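Local coordinates for D-galactonate dehydratase family member RspA (Pantoea ananatis, PDB 3T6C), which dehydrates D-gluconate to 2-dehydro-3-deoxy-D-gluconate with low activity in vitro, using one magnesium ion per subunit, at residues A[93-98]-A[327-332]; A[337-342]-A[367-372]. All coordinates share one frame; numbering follows the deposited sequence. Where two conformers were deposited one is given.

Contact 1. Residues A[93-98]-A[327-332]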
loop_
_atom_site.group_PDB
_atom_site.type_symbol
_atom_site.label_atom_id
_atom_site.label_comp_id
_atom_site.label_asym_id
_atom_site.label_seq_id
_atom_site.Cartn_x
_atom_site.Cartn_y
_atom_site.Cartn_z
ATOM N N ASP A 93 -6.773 -29.449 -22.872
ATOM C CA ASP A 93 -5.674 -30.337 -22.475
ATOM C C ASP A 93 -4.575 -30.190 -23.524
ATOM O O ASP A 93 -3.394 -30.177 -23.165
ATOM C CB ASP A 93 -6.153 -31.799 -22.428
ATOM C CG ASP A 93 -5.055 -32.741 -21.978
ATOM O OD1 ASP A 93 -4.718 -32.739 -20.778
ATOM O OD2 ASP A 93 -4.541 -33.532 -22.808
ATOM N N ILE A 94 -4.933 -30.084 -24.812
ATOM C CA ILE A 94 -3.930 -29.855 -25.838
ATOM C C ILE A 94 -3.269 -28.471 -25.684
ATOM O O ILE A 94 -2.050 -28.351 -25.799
ATOM C CB ILE A 94 -4.530 -30.041 -27.248
ATOM C CG1 ILE A 94 -4.861 -31.535 -27.474
ATOM C CG2 ILE A 94 -3.568 -29.469 -28.345
ATOM C CD1 ILE A 94 -5.670 -31.729 -28.765
ATOM N N TRP A 95 -4.057 -27.420 -25.409
ATOM C CA TRP A 95 -3.459 -26.106 -25.240
ATOM C C TRP A 95 -2.463 -26.132 -24.070
ATOM O O TRP A 95 -1.339 -25.667 -24.202
ATOM C CB TRP A 95 -4.558 -25.043 -24.951
ATOM C CG TRP A 95 -4.010 -23.631 -25.153
ATOM C CD1 TRP A 95 -4.006 -22.894 -26.331
ATOM C CD2 TRP A 95 -3.323 -22.848 -24.181
ATOM N NE1 TRP A 95 -3.368 -21.684 -26.117
ATOM C CE2 TRP A 95 -2.953 -21.634 -24.798
ATOM C CE3 TRP A 95 -2.979 -23.073 -22.832
ATOM C CZ2 TRP A 95 -2.265 -20.636 -24.113
ATOM C CZ3 TRP A 95 -2.305 -22.075 -22.143
ATOM C CH2 TRP A 95 -1.951 -20.876 -22.793
ATOM N N GLN A 96 -2.897 -26.639 -22.898
ATOM C CA GLN A 96 -2.024 -26.618 -21.732
ATOM C C GLN A 96 -0.762 -27.438 -21.957
ATOM O O GLN A 96 0.337 -27.004 -21.634
ATOM C CB GLN A 96 -2.789 -27.192 -20.526
ATOM C CG GLN A 96 -3.981 -26.356 -20.090
ATOM C CD GLN A 96 -3.554 -25.029 -19.482
ATOM O OE1 GLN A 96 -2.454 -24.929 -18.968
ATOM N NE2 GLN A 96 -4.419 -24.014 -19.546
ATOM N N SER A 97 -0.919 -28.631 -22.515
ATOM C CA SER A 97 0.250 -29.481 -22.787
ATOM C C SER A 97 1.129 -28.952 -23.939
ATOM O O SER A 97 2.381 -28.958 -23.813
ATOM C CB SER A 97 -0.186 -30.946 -23.005
ATOM O OG SER A 97 -1.025 -31.067 -24.170
ATOM N N ALA A 98 0.532 -28.449 -25.013
ATOM C CA ALA A 98 1.381 -27.916 -26.099
ATOM C C ALA A 98 2.132 -26.701 -25.567
ATOM O O ALA A 98 3.325 -26.513 -25.893
ATOM C CB ALA A 98 0.524 -27.546 -27.313
ATOM N N GLY A 327 -4.053 -17.937 -29.171
ATOM C CA GLY A 327 -5.297 -18.426 -29.766
ATOM C C GLY A 327 -6.599 -18.114 -29.051
ATOM O O GLY A 327 -6.676 -17.227 -28.206
ATOM N N ILE A 328 -7.680 -18.789 -29.490
ATOM C CA ILE A 328 -9.018 -18.517 -28.948
ATOM C C ILE A 328 -9.137 -18.910 -27.480
ATOM O O ILE A 328 -9.749 -18.198 -26.688
ATOM C CB ILE A 328 -10.066 -19.270 -29.764
ATOM C CG1 ILE A 328 -10.207 -18.549 -31.104
ATOM C CG2 ILE A 328 -11.430 -19.307 -29.012
ATOM C CD1 ILE A 328 -11.002 -19.307 -32.174
ATOM N N THR A 329 -8.536 -20.042 -27.095
ATOM C CA THR A 329 -8.607 -20.498 -25.686
ATOM C C THR A 329 -8.128 -19.406 -24.707
ATOM O O THR A 329 -8.882 -18.977 -23.821
ATOM C CB THR A 329 -7.846 -21.814 -25.508
ATOM O OG1 THR A 329 -8.573 -22.855 -26.201
ATOM C CG2 THR A 329 -7.744 -22.229 -24.005
ATOM N N PRO A 330 -6.907 -18.912 -24.888
ATOM C CA PRO A 330 -6.473 -17.846 -23.967
ATOM C C PRO A 330 -7.161 -16.510 -24.228
ATOM O O PRO A 330 -7.350 -15.753 -23.270
ATOM C CB PRO A 330 -4.976 -17.766 -24.216
ATOM C CG PRO A 330 -4.779 -18.318 -25.646
ATOM C CD PRO A 330 -5.795 -19.434 -25.713
ATOM N N ALA A 331 -7.541 -16.215 -25.465
ATOM C CA ALA A 331 -8.224 -14.950 -25.699
ATOM C C ALA A 331 -9.541 -14.900 -24.938
ATOM O O ALA A 331 -9.935 -13.839 -24.422
ATOM C CB ALA A 331 -8.489 -14.749 -27.193
ATOM N N LYS A 332 -10.285 -16.004 -24.929
ATOM C CA LYS A 332 -11.552 -16.012 -24.208
ATOM C C LYS A 332 -11.306 -15.769 -22.737
ATOM O O LYS A 332 -12.084 -15.036 -22.067
ATOM C CB LYS A 332 -12.290 -17.360 -24.451
ATOM C CG LYS A 332 -13.625 -17.482 -23.758
ATOM C CD LYS A 332 -14.622 -16.473 -24.277
ATOM C CE LYS A 332 -16.027 -16.831 -23.812
ATOM N NZ LYS A 332 -17.010 -15.809 -24.190
#

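Contact 2. Residues A[337-342]-A[367-372]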
loop_
_atom_site.group_PDB
_atom_site.type_symbol
_atom_site.label_atom_id
_atom_site.label_comp_id
_atom_site.label_asym_id
_atom_site.label_seq_id
_atom_site.Cartn_x
_atom_site.Cartn_y
_atom_site.Cartn_z
ATOM N N TYR A 337 -11.457 -12.175 -18.046
ATOM C CA TYR A 337 -10.728 -11.475 -16.974
ATOM C C TYR A 337 -10.953 -9.951 -17.087
ATOM O O TYR A 337 -11.136 -9.257 -16.092
ATOM C CB TYR A 337 -9.227 -11.814 -17.085
ATOM C CG TYR A 337 -8.513 -11.631 -15.769
ATOM C CD1 TYR A 337 -8.481 -12.678 -14.861
ATOM C CD2 TYR A 337 -7.890 -10.434 -15.445
ATOM C CE1 TYR A 337 -7.890 -12.545 -13.624
ATOM C CE2 TYR A 337 -7.305 -10.285 -14.182
ATOM C CZ TYR A 337 -7.327 -11.330 -13.287
ATOM O OH TYR A 337 -6.703 -11.188 -12.060
ATOM N N SER A 338 -10.975 -9.454 -18.319
ATOM C CA SER A 338 -11.276 -8.039 -18.583
ATOM C C SER A 338 -12.706 -7.694 -18.181
ATOM O O SER A 338 -12.939 -6.668 -17.473
ATOM C CB SER A 338 -11.054 -7.732 -20.079
ATOM O OG SER A 338 -9.697 -7.976 -20.405
ATOM N N GLU A 339 -13.661 -8.554 -18.567
ATOM C CA GLU A 339 -15.069 -8.318 -18.287
ATOM C C GLU A 339 -15.301 -8.080 -16.802
ATOM O O GLU A 339 -16.043 -7.163 -16.400
ATOM C CB GLU A 339 -15.854 -9.579 -18.745
ATOM C CG GLU A 339 -17.366 -9.516 -18.444
ATOM C CD GLU A 339 -18.081 -10.850 -18.729
ATOM O OE1 GLU A 339 -17.510 -11.743 -19.400
ATOM O OE2 GLU A 339 -19.206 -11.001 -18.227
ATOM N N LEU A 340 -14.702 -8.922 -15.972
ATOM C CA LEU A 340 -14.956 -8.836 -14.522
ATOM C C LEU A 340 -14.266 -7.621 -13.893
ATOM O O LEU A 340 -14.588 -7.246 -12.759
ATOM C CB LEU A 340 -14.539 -10.153 -13.842
ATOM C CG LEU A 340 -15.533 -11.356 -13.817
ATOM C CD1 LEU A 340 -16.225 -11.591 -15.149
ATOM C CD2 LEU A 340 -14.851 -12.647 -13.349
ATOM N N ASN A 341 -13.299 -7.040 -14.608
ATOM C CA ASN A 341 -12.648 -5.768 -14.215
ATOM C C ASN A 341 -13.223 -4.538 -14.908
ATOM O O ASN A 341 -12.640 -3.468 -14.819
ATOM C CB ASN A 341 -11.118 -5.891 -14.436
ATOM C CG ASN A 341 -10.497 -6.675 -13.315
ATOM O OD1 ASN A 341 -10.373 -6.135 -12.193
ATOM N ND2 ASN A 341 -10.171 -7.967 -13.563
ATOM N N GLY A 342 -14.298 -4.702 -15.688
ATOM C CA GLY A 342 -14.870 -3.535 -16.383
ATOM C C GLY A 342 -14.055 -3.046 -17.562
ATOM O O GLY A 342 -14.269 -1.908 -18.066
ATOM N N SER A 367 -19.557 -12.937 -29.003
ATOM C CA SER A 367 -19.947 -13.669 -27.799
ATOM C C SER A 367 -19.527 -13.000 -26.494
ATOM O O SER A 367 -19.827 -13.518 -25.398
ATOM C CB SER A 367 -19.446 -15.124 -27.879
ATOM O OG SER A 367 -18.035 -15.134 -28.050
ATOM N N SER A 368 -18.819 -11.859 -26.584
ATOM C CA SER A 368 -18.343 -11.180 -25.363
ATOM C C SER A 368 -19.244 -10.047 -24.911
ATOM O O SER A 368 -19.454 -9.095 -25.648
ATOM C CB SER A 368 -16.956 -10.544 -25.653
ATOM O OG SER A 368 -15.969 -11.529 -25.774
ATOM N N PRO A 369 -19.711 -10.093 -23.649
ATOM C CA PRO A 369 -20.535 -8.958 -23.220
ATOM C C PRO A 369 -19.752 -7.623 -23.263
ATOM O O PRO A 369 -20.320 -6.562 -23.538
ATOM C CB PRO A 369 -20.895 -9.277 -21.762
ATOM C CG PRO A 369 -20.511 -10.662 -21.544
ATOM C CD PRO A 369 -19.571 -11.142 -22.624
ATOM N N ASN A 370 -18.453 -7.726 -22.991
ATOM C CA ASN A 370 -17.544 -6.603 -22.905
ATOM C C ASN A 370 -16.865 -6.231 -24.218
ATOM O O ASN A 370 -15.747 -5.710 -24.176
ATOM C CB ASN A 370 -16.519 -6.771 -21.793
ATOM C CG ASN A 370 -15.667 -7.973 -21.994
ATOM O OD1 ASN A 370 -16.130 -9.025 -22.429
ATOM N ND2 ASN A 370 -14.400 -7.855 -21.622
ATOM N N PHE A 371 -17.408 -6.629 -25.350
ATOM C CA PHE A 371 -16.835 -6.147 -26.619
ATOM C C PHE A 371 -16.707 -4.632 -26.654
ATOM O O PHE A 371 -17.660 -3.916 -26.274
ATOM C CB PHE A 371 -17.777 -6.555 -27.763
ATOM C CG PHE A 371 -17.401 -5.945 -29.094
ATOM C CD1 PHE A 371 -16.208 -6.269 -29.737
ATOM C CD2 PHE A 371 -18.257 -5.004 -29.665
ATOM C CE1 PHE A 371 -15.905 -5.644 -31.009
ATOM C CE2 PHE A 371 -17.959 -4.389 -30.887
ATOM C CZ PHE A 371 -16.763 -4.751 -31.542
ATOM N N GLY A 372 -15.484 -4.130 -26.935
ATOM C CA GLY A 372 -15.298 -2.701 -27.202
ATOM C C GLY A 372 -15.382 -2.153 -28.621
ATOM O O GLY A 372 -16.304 -1.443 -28.986
HETATM O O HOH W 1 -15.990 -11.684 -22.014
#

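Contact 1. Residues A[93-98]-A[327-332]
The indole of W95 reaches across from helix 91-100 to rest on T329 and P330, in the first turn of helix 328-340. Two residues earlier, D93 faces the other way and forms a salt bridge with R431 of a second subunit, while its carbonyl O takes both S97 N and S97 OG. On this helix the contact rests almost entirely on W95. With CG anti to the backbone N (chi1 -164°), the indole is carried out alongside T329 and onto P330. T329 CG2 sits 4.2 Å above one ring face, displaced toward the rim near CG, and T329 CB lies 4.1 Å from W95 CD1. P330 comes in obliquely: its CD is 3.3 Å from W95 NE1, and P330 CG lies by W95 CZ2. The indole N-H is spent on G326 O, just ahead of the N-cap residue G327, which fixes the ring's rotation over the helix start. T329 OG1 is held by D118 and W122 of helix 108-129, and D118 also touches W95. W95 is thus one of the links, with T329 and helix 108-129, between the N-terminal domain and a barrel helix, within the two-domain fold of the mandelate racemase/muconate lactonizing enzymes.

Contact 2. Residues A[337-342]-A[367-372]
N370 lies against S338 and E339 where helix 328-340 ends in a Schellman motif, with G342 at positive phi and its N bonded to E339 O. N370 itself belongs to a type I turn, S368 to F371, in the loop between helix 355-367 and strand 374-375 of the barrel. The tight side is the N370 amide. Its CG sits between the backbone N and the carbonyl carbon (chi1 61°), which lays the group along the helix surface, CG 3.6 Å from E339 CB and ND2 3.7 Å from S338 CB. ND2 also comes within 3.2 Å of E339 N, but both are donors and no bond forms; ND2 gives its hydrogens to A335 O and V343 O instead. Backbone bonding of N370 with T345 ties the same turn to strand 344-345. The looser side is the partly exposed pair E339 and P369. E339 runs out fully extended, CG anti to N (chi1 177°), and crosses the proline ring at about a right angle, with OE2 3.6 Å from P369 CG. That oxygen's strong partner is K333 of a third subunit, whose E92 packs on P369. The carboxylate's other oxygen is tied to the turn through solvent: one water donates to both E339 OE1, at 3.0 Å, and N370 OD1, at 2.7 Å.

Both contacts use helix 328-340, contact 1 at its first turn and contact 2 at its last, with centres about 19 Å apart. They follow in series along the chain: both segments of contact 1 precede those of contact 2. Contact 1 spans the two domains, bringing helix 91-100 to the barrel; contact 2 stays inside the barrel domain and borders strand 344-345 through N370. They meet where K332 NZ lies 3.8 Å from S367 O. A third subunit touches both, and Q96 of one subunit packs on E339 of the other. One barrel helix therefore serves domain packing, packing within the barrel and the interface with the third subunit.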